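Local coordinates for protein double Glycine Motif Protease domain from AMS/PCAT Transporter (Lachnospiraceae bacterium C6A11, PDB 6MPZ) that probably cleaves the leader from lantibiotic-like precursor peptides after a double-glycine motif, so that the transporter to which it belongs can export the mature product, at residues 28-33 and 116-121; 15-20 and 35-40; 50-55 and 65-70; 83-88 and 106-111. One frame throughout, in Å; residues are numbered along the deposited sequence.

Interaction 1: 28-33 and 116-121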
loop_
_atom_site.group_PDB
_atom_site.type_symbol
_atom_site.label_atom_id
_atom_site.label_comp_id
_atom_site.label_asym_id
_atom_site.label_seq_id
_atom_site.Cartn_x
_atom_site.Cartn_y
_atom_site.Cartn_z
ATOM N N GLY A 28 -1.495 8.058 -1.530
ATOM C CA GLY A 28 -1.087 7.051 -2.531
ATOM C C GLY A 28 0.402 7.076 -2.761
ATOM O O GLY A 28 1.082 6.052 -2.681
ATOM N N ALA A 29 0.908 8.269 -3.038
ATOM C CA ALA A 29 2.322 8.488 -3.294
ATOM C C ALA A 29 3.239 8.250 -2.081
ATOM O O ALA A 29 4.314 7.658 -2.221
ATOM C CB ALA A 29 2.529 9.902 -3.824
ATOM N N ALA A 30 2.818 8.737 -0.907
ATOM C CA ALA A 30 3.542 8.488 0.322
ATOM C C ALA A 30 3.618 6.967 0.605
ATOM O O ALA A 30 4.671 6.470 0.951
ATOM C CB ALA A 30 2.857 9.216 1.477
ATOM N N SER A 31 2.510 6.251 0.367
ATOM C CA SER A 31 2.421 4.833 0.615
ATOM C C SER A 31 3.360 4.120 -0.369
ATOM O O SER A 31 4.111 3.273 0.051
ATOM C CB SER A 31 0.964 4.295 0.465
ATOM O OG SER A 31 0.083 4.890 1.432
ATOM N N LEU A 32 3.340 4.452 -1.657
ATOM C CA LEU A 32 4.322 3.782 -2.557
ATOM C C LEU A 32 5.792 4.173 -2.201
ATOM O O LEU A 32 6.714 3.403 -2.419
ATOM C CB LEU A 32 4.042 4.082 -3.999
ATOM C CG LEU A 32 5.000 3.457 -5.045
ATOM C CD1 LEU A 32 5.058 1.957 -4.964
ATOM C CD2 LEU A 32 4.512 3.846 -6.427
ATOM N N ALA A 33 6.003 5.368 -1.666
ATOM C CA ALA A 33 7.375 5.824 -1.327
ATOM C C ALA A 33 7.959 4.929 -0.222
ATOM O O ALA A 33 9.090 4.428 -0.351
ATOM C CB ALA A 33 7.389 7.316 -0.931
ATOM N N ASN A 116 1.611 1.967 8.592
ATOM C CA ASN A 116 2.160 3.336 8.431
ATOM C C ASN A 116 1.107 4.099 7.666
ATOM O O ASN A 116 0.913 3.879 6.480
ATOM C CB ASN A 116 3.502 3.306 7.661
ATOM C CG ASN A 116 4.687 2.872 8.541
ATOM O OD1 ASN A 116 4.552 2.773 9.777
ATOM N ND2 ASN A 116 5.845 2.566 7.903
ATOM N N ASP A 117 0.359 4.918 8.399
ATOM C CA ASP A 117 -0.667 5.765 7.856
ATOM C C ASP A 117 -0.010 7.116 7.462
ATOM O O ASP A 117 0.543 7.800 8.319
ATOM C CB ASP A 117 -1.752 5.997 8.913
ATOM C CG ASP A 117 -2.900 6.856 8.400
ATOM O OD1 ASP A 117 -2.752 7.695 7.456
ATOM O OD2 ASP A 117 -3.993 6.690 8.947
ATOM N N PRO A 118 -0.083 7.515 6.171
ATOM C CA PRO A 118 0.569 8.781 5.753
ATOM C C PRO A 118 0.026 10.042 6.444
ATOM O O PRO A 118 0.725 11.051 6.493
ATOM C CB PRO A 118 0.331 8.831 4.246
ATOM C CG PRO A 118 -0.028 7.465 3.839
ATOM C CD PRO A 118 -0.639 6.776 5.028
ATOM N N ALA A 119 -1.196 9.973 6.968
ATOM C CA ALA A 119 -1.794 11.068 7.758
ATOM C C ALA A 119 -1.435 11.038 9.226
ATOM O O ALA A 119 -1.601 12.041 9.894
ATOM C CB ALA A 119 -3.314 11.057 7.620
ATOM N N LYS A 120 -1.011 9.887 9.758
ATOM C CA LYS A 120 -0.790 9.754 11.209
ATOM C C LYS A 120 0.564 9.226 11.634
ATOM O O LYS A 120 0.909 9.425 12.769
ATOM C CB LYS A 120 -1.923 8.917 11.835
ATOM C CG LYS A 120 -3.275 9.620 11.746
ATOM C CD LYS A 120 -4.320 9.061 12.705
ATOM C CE LYS A 120 -4.813 7.671 12.318
ATOM N NZ LYS A 120 -5.237 6.908 13.527
ATOM N N GLY A 121 1.352 8.611 10.735
ATOM C CA GLY A 121 2.585 7.927 11.133
ATOM C C GLY A 121 2.315 6.442 11.419
ATOM O O GLY A 121 1.344 5.851 10.905
#
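Pro118 leans on one face of helix 27-38, its ring set against Ala30 and Ser31, and those three buried residues make the whole contact. The CB of Ala30 points at the ring and lies 3.8 Å from Pro118 CB. Beside it Ser31 OG comes within 3.5 Å of Pro118 CG. The small side chains let the turn come near the helix, with 6.2 Å between the CA atoms of Ala30 and Pro118. Serine suits its place because its hydroxyl is used at home: with OG beside its own backbone N (chi1 -63°) it bonds back to the carbonyl of Cys27, so the oxygen can lie against the apolar ring as a plain packing atom. This is the arrangement of a papain-like C39 peptidase, in which the helix that starts at the cysteine packs against the sheet. Cys27, His101 and Asp117 probably form the catalytic triad, as in other papain-like peptidases; Asp117 OD1 is hydrogen-bonded to His101 NE2. The same OD1 accepts from Ala119 N at 2.8 Å, an Asx turn in which the donor stands 36° out of the carboxylate plane, so two bonds restrain the carboxylate. Away from the helix the turn faces solvent: Ala119 and Lys120 are exposed and do not touch segment 28-33. Even there the backbone is ordered by a classic beta bulge, in which Asp117 O receives both Lys120 N, at 3.0 Å, and Gly121 N, at 2.7 Å. Gly121 has a positive phi of 92°, and at its backbone angles a CB would press on the preceding carbonyl.

Interaction 2: 15-20 and 35-40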
loop_
_atom_site.group_PDB
_atom_site.type_symbol
_atom_site.label_atom_id
_atom_site.label_comp_id
_atom_site.label_asym_id
_atom_site.label_seq_id
_atom_site.Cartn_x
_atom_site.Cartn_y
_atom_site.Cartn_z
ATOM N N LYS A 15 9.639 -4.236 8.629
ATOM C CA LYS A 15 10.156 -2.989 9.146
ATOM C C LYS A 15 10.120 -1.986 8.001
ATOM O O LYS A 15 10.829 -2.139 7.057
ATOM C CB LYS A 15 11.561 -3.159 9.728
ATOM C CG LYS A 15 11.512 -3.831 11.107
ATOM C CD LYS A 15 12.867 -4.274 11.635
ATOM C CE LYS A 15 13.703 -3.076 12.101
ATOM N NZ LYS A 15 14.987 -3.520 12.701
ATOM N N VAL A 16 9.267 -0.978 8.108
ATOM C CA VAL A 16 9.055 0.002 7.019
ATOM C C VAL A 16 9.160 1.406 7.572
ATOM O O VAL A 16 8.454 1.747 8.520
ATOM C CB VAL A 16 7.648 -0.139 6.347
ATOM C CG1 VAL A 16 7.516 0.790 5.149
ATOM C CG2 VAL A 16 7.412 -1.572 5.879
ATOM N N PRO A 17 10.002 2.248 6.943
ATOM C CA PRO A 17 10.143 3.605 7.438
ATOM C C PRO A 17 8.873 4.419 7.263
ATOM O O PRO A 17 8.125 4.189 6.293
ATOM C CB PRO A 17 11.286 4.177 6.612
ATOM C CG PRO A 17 11.475 3.272 5.459
ATOM C CD PRO A 17 10.879 1.961 5.784
ATOM N N VAL A 18 8.613 5.311 8.219
ATOM C CA VAL A 18 7.511 6.251 8.145
ATOM C C VAL A 18 7.795 7.482 7.228
ATOM O O VAL A 18 8.768 8.183 7.449
ATOM C CB VAL A 18 7.165 6.746 9.569
ATOM C CG1 VAL A 18 6.133 7.895 9.545
ATOM C CG2 VAL A 18 6.676 5.571 10.399
ATOM N N ILE A 19 6.942 7.705 6.202
ATOM C CA ILE A 19 6.929 8.926 5.356
ATOM C C ILE A 19 5.542 9.525 5.451
ATOM O O ILE A 19 4.556 8.823 5.193
ATOM C CB ILE A 19 7.216 8.642 3.878
ATOM C CG1 ILE A 19 8.603 8.083 3.710
ATOM C CG2 ILE A 19 7.109 9.923 3.036
ATOM C CD1 ILE A 19 8.949 7.601 2.315
ATOM N N MET A 20 5.443 10.789 5.846
ATOM C CA MET A 20 4.137 11.442 6.013
ATOM C C MET A 20 3.738 12.052 4.679
ATOM O O MET A 20 4.605 12.443 3.872
ATOM C CB MET A 20 4.190 12.509 7.102
ATOM C CG MET A 20 4.654 12.005 8.467
ATOM S SD MET A 20 3.466 10.893 9.265
ATOM C CE MET A 20 2.067 11.974 9.606
ATOM N N VAL A 35 6.931 1.803 0.451
ATOM C CA VAL A 35 7.210 0.483 -0.164
ATOM C C VAL A 35 8.547 0.479 -0.933
ATOM O O VAL A 35 9.343 -0.442 -0.788
ATOM C CB VAL A 35 6.064 -0.074 -1.075
ATOM C CG1 VAL A 35 6.474 -1.389 -1.740
ATOM C CG2 VAL A 35 4.809 -0.331 -0.286
ATOM N N LEU A 36 8.775 1.508 -1.730
ATOM C CA LEU A 36 10.056 1.709 -2.410
ATOM C C LEU A 36 11.268 1.754 -1.454
ATOM O O LEU A 36 12.297 1.121 -1.711
ATOM C CB LEU A 36 9.999 2.983 -3.266
ATOM C CG LEU A 36 9.090 2.828 -4.512
ATOM C CD1 LEU A 36 8.739 4.197 -5.121
ATOM C CD2 LEU A 36 9.728 1.888 -5.559
ATOM N N ALA A 37 11.107 2.468 -0.336
ATOM C CA ALA A 37 12.135 2.578 0.691
ATOM C C ALA A 37 12.434 1.234 1.370
ATOM O O ALA A 37 13.577 0.970 1.676
ATOM C CB ALA A 37 11.735 3.639 1.713
ATOM N N TYR A 38 11.413 0.378 1.562
ATOM C CA TYR A 38 11.604 -0.981 2.098
ATOM C C TYR A 38 12.546 -1.788 1.190
ATOM O O TYR A 38 13.405 -2.534 1.689
ATOM C CB TYR A 38 10.257 -1.715 2.266
ATOM C CG TYR A 38 10.356 -3.172 2.685
ATOM C CD1 TYR A 38 10.480 -3.540 4.037
ATOM C CD2 TYR A 38 10.367 -4.190 1.736
ATOM C CE1 TYR A 38 10.566 -4.895 4.419
ATOM C CE2 TYR A 38 10.465 -5.545 2.098
ATOM C CZ TYR A 38 10.589 -5.903 3.419
ATOM O OH TYR A 38 10.646 -7.249 3.726
ATOM N N TYR A 39 12.386 -1.639 -0.126
ATOM C CA TYR A 39 13.241 -2.361 -1.111
ATOM C C TYR A 39 14.499 -1.566 -1.478
ATOM O O TYR A 39 15.267 -2.000 -2.340
ATOM C CB TYR A 39 12.440 -2.700 -2.372
ATOM C CG TYR A 39 11.368 -3.735 -2.126
ATOM C CD1 TYR A 39 11.702 -5.080 -2.006
ATOM C CD2 TYR A 39 10.010 -3.369 -1.993
ATOM C CE1 TYR A 39 10.718 -6.051 -1.776
ATOM C CE2 TYR A 39 9.031 -4.317 -1.752
ATOM C CZ TYR A 39 9.383 -5.663 -1.645
ATOM O OH TYR A 39 8.441 -6.633 -1.397
ATOM N N LYS A 40 14.711 -0.430 -0.797
ATOM C CA LYS A 40 15.832 0.474 -1.040
ATOM C C LYS A 40 15.881 0.985 -2.490
ATOM O O LYS A 40 16.953 1.141 -3.049
ATOM C CB LYS A 40 17.165 -0.159 -0.589
ATOM C CG LYS A 40 17.271 -0.268 0.945
ATOM C CD LYS A 40 18.057 -1.423 1.497
ATOM C CE LYS A 40 19.549 -1.277 1.357
ATOM N NZ LYS A 40 20.193 -2.059 2.450
#
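The carbonyl oxygen of Lys15 lies at the edge of the Tyr38 ring, near its plane, with Lys15 O 3.3 Å from Tyr38 CD1 and 3.8 Å from Tyr38 CE1. It therefore faces two ring carbons whose C-H bonds carry slight positive character, a weak but sensible match for a carbonyl. Next along the chain, Val16 sends CG2 to the same corner of the ring, 4.1 Å from Tyr38 CD1. This methyl comes in obliquely, and the two side chains cross at about a right angle. Tyr38 reaches out to them because CG stands anti to the backbone N (chi1 174°). Two further contacts hold the ring: CD2 of Tyr38 lies 3.6 Å above the plane of the Tyr39 ring, over its centre, and the hydroxyl is hydrogen-bonded to the carbonyl of Gln7. A tyrosine serves well here, apolar along its flank and polar at its end. One residue earlier on the helix, Ala37 CB meets Pro17 CG at 3.8 Å; a methyl and a compact ring can pack closely without long chains between arm and helix. The Val16 carbonyl, for its part, is bonded to Asn116 ND2, joining the extended segment to strand 112-117 as well. The helix stops just beyond the contact, where Lys40, with a positive phi of 58°, gives a weak bond from its N to Ala37 O. The extended N-terminal arm thus packs beside the last turn of the helix that begins at Cys27 in this C39 peptidase domain, a helix ended by a Schellman motif with Lys40 as its C-prime residue.

Interaction 3: 50-55 and 65-70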
loop_
_atom_site.group_PDB
_atom_site.type_symbol
_atom_site.label_atom_id
_atom_site.label_comp_id
_atom_site.label_asym_id
_atom_site.label_seq_id
_atom_site.Cartn_x
_atom_site.Cartn_y
_atom_site.Cartn_z
ATOM N N VAL A 50 4.167 12.537 -8.978
ATOM C CA VAL A 50 3.917 12.773 -10.393
ATOM C C VAL A 50 3.718 11.461 -11.132
ATOM O O VAL A 50 2.858 11.383 -11.983
ATOM C CB VAL A 50 5.056 13.670 -10.971
ATOM C CG1 VAL A 50 5.545 13.209 -12.322
ATOM C CG2 VAL A 50 4.576 15.108 -10.973
ATOM N N ASP A 51 4.502 10.438 -10.804
ATOM C CA ASP A 51 4.348 9.126 -11.448
ATOM C C ASP A 51 3.088 8.397 -11.000
ATOM O O ASP A 51 2.562 7.620 -11.749
ATOM C CB ASP A 51 5.563 8.239 -11.227
ATOM C CG ASP A 51 6.830 8.827 -11.834
ATOM O OD1 ASP A 51 6.736 9.722 -12.670
ATOM O OD2 ASP A 51 7.922 8.384 -11.479
ATOM N N CYS A 52 2.580 8.678 -9.801
ATOM C CA CYS A 52 1.306 8.111 -9.364
ATOM C C CYS A 52 0.118 8.862 -9.930
ATOM O O CYS A 52 -1.024 8.423 -9.789
ATOM C CB CYS A 52 1.223 8.095 -7.831
ATOM S SG CYS A 52 2.260 6.788 -7.123
ATOM N N GLY A 53 0.366 10.034 -10.526
ATOM C CA GLY A 53 -0.688 10.886 -11.028
ATOM C C GLY A 53 -1.560 11.523 -9.969
ATOM O O GLY A 53 -2.770 11.595 -10.153
ATOM N N VAL A 54 -0.983 12.021 -8.892
ATOM C CA VAL A 54 -1.787 12.761 -7.881
ATOM C C VAL A 54 -2.570 13.887 -8.545
ATOM O O VAL A 54 -2.028 14.665 -9.313
ATOM C CB VAL A 54 -0.988 13.330 -6.681
ATOM C CG1 VAL A 54 -0.467 12.190 -5.807
ATOM C CG2 VAL A 54 0.133 14.268 -7.113
ATOM N N SER A 55 -3.862 13.928 -8.268
ATOM C CA SER A 55 -4.770 14.893 -8.866
ATOM C C SER A 55 -5.637 15.400 -7.719
ATOM O O SER A 55 -5.348 15.117 -6.533
ATOM C CB SER A 55 -5.620 14.198 -9.938
ATOM O OG SER A 55 -6.687 13.478 -9.334
ATOM N N LEU A 65 0.021 1.065 -9.056
ATOM C CA LEU A 65 0.598 -0.172 -9.552
ATOM C C LEU A 65 1.501 0.044 -10.771
ATOM O O LEU A 65 2.556 -0.573 -10.869
ATOM C CB LEU A 65 -0.504 -1.199 -9.915
ATOM C CG LEU A 65 -1.384 -1.859 -8.838
ATOM C CD1 LEU A 65 -2.540 -2.622 -9.503
ATOM C CD2 LEU A 65 -0.581 -2.768 -7.891
ATOM N N LYS A 66 1.056 0.871 -11.727
ATOM C CA LYS A 66 1.856 1.173 -12.940
ATOM C C LYS A 66 3.179 1.864 -12.601
ATOM O O LYS A 66 4.221 1.520 -13.164
ATOM C CB LYS A 66 1.084 2.074 -13.920
ATOM C CG LYS A 66 0.026 1.338 -14.737
ATOM C CD LYS A 66 -0.586 2.257 -15.780
ATOM C CE LYS A 66 -1.788 1.611 -16.448
ATOM N NZ LYS A 66 -2.412 2.556 -17.420
ATOM N N ALA A 67 3.121 2.834 -11.699
ATOM C CA ALA A 67 4.330 3.530 -11.224
ATOM C C ALA A 67 5.285 2.541 -10.529
ATOM O O ALA A 67 6.475 2.558 -10.798
ATOM C CB ALA A 67 3.956 4.683 -10.288
ATOM N N ALA A 68 4.749 1.629 -9.701
ATOM C CA ALA A 68 5.574 0.626 -9.017
ATOM C C ALA A 68 6.313 -0.267 -10.029
ATOM O O ALA A 68 7.490 -0.604 -9.839
ATOM C CB ALA A 68 4.702 -0.214 -8.106
ATOM N N ARG A 69 5.613 -0.632 -11.099
ATOM C CA ARG A 69 6.168 -1.497 -12.162
ATOM C C ARG A 69 7.299 -0.844 -12.916
ATOM O O ARG A 69 8.269 -1.509 -13.216
ATOM C CB ARG A 69 5.093 -1.934 -13.148
ATOM C CG ARG A 69 4.175 -3.007 -12.612
ATOM C CD ARG A 69 3.165 -3.452 -13.681
ATOM N NE ARG A 69 2.002 -4.111 -13.067
ATOM C CZ ARG A 69 0.733 -3.714 -13.131
ATOM N NH1 ARG A 69 0.367 -2.644 -13.814
ATOM N NH2 ARG A 69 -0.205 -4.427 -12.513
ATOM N N ASN A 70 7.178 0.447 -13.226
ATOM C CA ASN A 70 8.264 1.187 -13.869
ATOM C C ASN A 70 9.496 1.309 -12.967
ATOM O O ASN A 70 10.612 1.391 -13.468
ATOM C CB ASN A 70 7.814 2.575 -14.346
ATOM C CG ASN A 70 6.969 2.513 -15.621
ATOM O OD1 ASN A 70 6.023 3.279 -15.775
ATOM N ND2 ASN A 70 7.308 1.604 -16.547
#
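Ala67 turns its methyl toward the last turn of helix 45-52, where it meets the backbone of Asp51 as much as any side chain. Ala67 CB is 3.6 Å from Asp51 O and 4.0 Å from Asp51 CB, while Cys52 SG comes alongside at 4.2 Å from the same methyl. The Asp51 CB also points toward helix 61-70, but its carboxylate turns off to other partners: CG lies beside the backbone N (chi1 -62°), and the two oxygens are hydrogen-bonded to Gln47 NE2 and to the hydroxyl of Tyr71. Cys52 has the same kind of torsion, with SG anti to its carbonyl carbon, and this sets the sulfur at the flank of the Ala67 methyl. On the inner side Leu32 of helix 27-38 touches both Cys52 and Ala67, so three helices share one small apolar patch. Alanine suits its position because the backbones stand close, 5.6 Å between the CA atoms of Asp51 and Ala67. The chain then leaves the helix through Gly53, whose positive phi of 69° belongs to a Schellman motif; Gly53 N bonds back to Val50 O at 3.2 Å. Elsewhere on helix 61-70, Leu65 packs on an apolar side chain of the bound peptide, which places this helix beside the bound leader peptide. Between the two segments themselves the contact rests on van der Waals fit, with the Ala67 methyl against the Asp51 carbonyl oxygen and CB and the Cys52 sulfur, while the nearby aspartate carries its charge to neighbours that can bond it.

Interaction 4: 83-88 and 106-111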
loop_
_atom_site.group_PDB
_atom_site.type_symbol
_atom_site.label_atom_id
_atom_site.label_comp_id
_atom_site.label_asym_id
_atom_site.label_seq_id
_atom_site.Cartn_x
_atom_site.Cartn_y
_atom_site.Cartn_z
ATOM N N GLU A 83 -10.022 -11.806 6.460
ATOM C CA GLU A 83 -9.456 -13.068 6.889
ATOM C C GLU A 83 -8.426 -13.627 5.878
ATOM O O GLU A 83 -7.453 -14.299 6.249
ATOM C CB GLU A 83 -10.568 -14.113 7.190
ATOM C CG GLU A 83 -11.164 -14.865 5.983
ATOM C CD GLU A 83 -12.011 -16.119 6.349
ATOM O OE1 GLU A 83 -13.106 -16.144 5.803
ATOM O OE2 GLU A 83 -11.621 -17.070 7.148
ATOM N N LYS A 84 -8.658 -13.398 4.604
ATOM C CA LYS A 84 -7.722 -13.913 3.568
ATOM C C LYS A 84 -6.510 -12.977 3.415
ATOM O O LYS A 84 -5.443 -13.401 2.955
ATOM C CB LYS A 84 -8.426 -14.100 2.216
ATOM C CG LYS A 84 -7.546 -14.772 1.186
ATOM C CD LYS A 84 -8.379 -15.496 0.118
ATOM C CE LYS A 84 -7.725 -15.500 -1.245
ATOM N NZ LYS A 84 -8.505 -16.430 -2.107
ATOM N N LEU A 85 -6.661 -11.707 3.776
ATOM C CA LEU A 85 -5.514 -10.812 3.773
ATOM C C LEU A 85 -4.514 -11.313 4.843
ATOM O O LEU A 85 -3.320 -11.507 4.556
ATOM C CB LEU A 85 -5.937 -9.372 4.031
ATOM C CG LEU A 85 -4.798 -8.354 4.160
ATOM C CD1 LEU A 85 -3.833 -8.364 2.993
ATOM C CD2 LEU A 85 -5.390 -7.002 4.297
ATOM N N LYS A 86 -5.048 -11.563 6.047
ATOM C CA LYS A 86 -4.308 -12.131 7.208
ATOM C C LYS A 86 -3.616 -13.451 6.908
ATOM O O LYS A 86 -2.515 -13.701 7.353
ATOM C CB LYS A 86 -5.232 -12.318 8.356
ATOM C CG LYS A 86 -5.799 -11.004 8.868
ATOM C CD LYS A 86 -6.958 -11.210 9.818
ATOM C CE LYS A 86 -7.608 -9.895 10.060
ATOM N NZ LYS A 86 -8.792 -9.955 10.933
ATOM N N LYS A 87 -4.238 -14.257 6.083
ATOM C CA LYS A 87 -3.725 -15.553 5.761
ATOM C C LYS A 87 -2.712 -15.526 4.636
ATOM O O LYS A 87 -1.659 -16.152 4.748
ATOM C CB LYS A 87 -4.904 -16.483 5.435
ATOM C CG LYS A 87 -4.541 -17.951 5.372
ATOM C CD LYS A 87 -5.779 -18.836 5.618
ATOM C CE LYS A 87 -5.597 -20.208 5.025
ATOM N NZ LYS A 87 -4.391 -20.863 5.590
ATOM N N GLU A 88 -3.005 -14.805 3.581
ATOM C CA GLU A 88 -2.237 -14.871 2.338
ATOM C C GLU A 88 -1.479 -13.581 1.964
ATOM O O GLU A 88 -0.663 -13.601 1.033
ATOM C CB GLU A 88 -3.195 -15.152 1.170
ATOM C CG GLU A 88 -4.322 -16.162 1.373
ATOM C CD GLU A 88 -4.272 -17.371 0.457
ATOM O OE1 GLU A 88 -3.157 -17.881 0.360
ATOM O OE2 GLU A 88 -5.306 -17.781 -0.115
ATOM N N LYS A 106 2.014 -3.284 7.335
ATOM C CA LYS A 106 3.271 -3.914 7.678
ATOM C C LYS A 106 3.103 -5.348 8.159
ATOM O O LYS A 106 4.032 -6.142 8.001
ATOM C CB LYS A 106 3.998 -3.121 8.746
ATOM C CG LYS A 106 4.380 -1.711 8.302
ATOM C CD LYS A 106 5.121 -0.982 9.395
ATOM C CE LYS A 106 4.142 -0.569 10.469
ATOM N NZ LYS A 106 4.783 0.156 11.557
ATOM N N GLY A 107 1.918 -5.660 8.699
ATOM C CA GLY A 107 1.517 -7.006 9.114
ATOM C C GLY A 107 0.585 -6.968 10.299
ATOM O O GLY A 107 0.053 -5.911 10.644
ATOM N N PHE A 108 0.462 -8.123 10.954
ATOM C CA PHE A 108 -0.441 -8.356 12.094
ATOM C C PHE A 108 0.331 -8.999 13.242
ATOM O O PHE A 108 1.299 -9.749 13.010
ATOM C CB PHE A 108 -1.559 -9.294 11.665
ATOM C CG PHE A 108 -2.414 -8.754 10.533
ATOM C CD1 PHE A 108 -3.470 -7.864 10.784
ATOM C CD2 PHE A 108 -2.177 -9.142 9.212
ATOM C CE1 PHE A 108 -4.239 -7.364 9.758
ATOM C CE2 PHE A 108 -2.953 -8.635 8.169
ATOM C CZ PHE A 108 -3.986 -7.761 8.440
ATOM N N LYS A 109 -0.039 -8.650 14.472
ATOM C CA LYS A 109 0.389 -9.406 15.642
ATOM C C LYS A 109 -0.675 -9.283 16.722
ATOM O O LYS A 109 -1.156 -8.187 17.007
ATOM C CB LYS A 109 1.729 -8.901 16.169
ATOM C CG LYS A 109 2.348 -9.709 17.306
ATOM C CD LYS A 109 3.387 -8.871 18.081
ATOM C CE LYS A 109 4.646 -9.668 18.336
ATOM N NZ LYS A 109 5.244 -10.364 17.134
ATOM N N GLY A 110 -1.042 -10.417 17.316
ATOM C CA GLY A 110 -2.116 -10.442 18.305
ATOM C C GLY A 110 -3.420 -9.900 17.772
ATOM O O GLY A 110 -3.823 -10.250 16.671
ATOM N N LYS A 111 -4.064 -9.026 18.551
ATOM C CA LYS A 111 -5.317 -8.393 18.205
ATOM C C LYS A 111 -5.123 -7.078 17.440
ATOM O O LYS A 111 -5.970 -6.194 17.529
ATOM C CB LYS A 111 -6.126 -8.173 19.487
ATOM C CG LYS A 111 -6.664 -9.512 20.021
ATOM C CD LYS A 111 -5.808 -10.193 21.072
ATOM C CE LYS A 111 -6.286 -9.815 22.468
ATOM N NZ LYS A 111 -7.658 -10.346 22.792
#
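Lys86 sets CG over one face of the Phe108 ring, a CH-pi contact in which Lys86 CG stands 3.8 Å from the centroid of the Phe108 ring and 16° off its normal. CG is slightly displaced toward the rim, nearest to Phe108 CZ at 3.7 Å, and Lys86 CA lies 3.9 Å from Phe108 CE2. Leu85 comes in from another direction: its CG meets the edge of the ring near its plane, 4.4 Å from Phe108 CZ. With CG of Lys86 beside its backbone N (chi1 -64°) and the rest extended, the Lys86 and Phe108 side chains cross at about a right angle. A lysine suits this border position, since its CG methylene covers the aromatic while its ammonium reaches Asp131 in a salt bridge. The contact thus packs helix 82-88 onto strand 101-109 of the antiparallel sheet, close to the turn into strand 112-117. Further out, helix 127-133 adds a second layer: Phe130 meets Phe108 edge-to-face and also touches Leu85, while Met127 lies against both Lys86 and Phe108. Just before Phe108 the strand is offset by a classic beta bulge, where Lys106 and Gly107 both face Tyr114.

From the N terminus, interaction 2 closes first, bringing the end of helix 27-38 back against the extended arm 15-20. Interaction 1 opens inside that loop, at 28-33, and closes only at 116-121, so the two cross; both use helix 27-38, and they touch through Asn116 and Val16. Within the long loop of interaction 1 nest interaction 3, which joins helices 45-52 and 61-70, and later interaction 4, which sets helix 82-88 on the sheet. These two are in series, on opposite sides of the chain's centre. Leu32 joins interactions 1 and 3, whereas interaction 4 reaches interaction 1 through neighbouring strands 101-109 and 112-117.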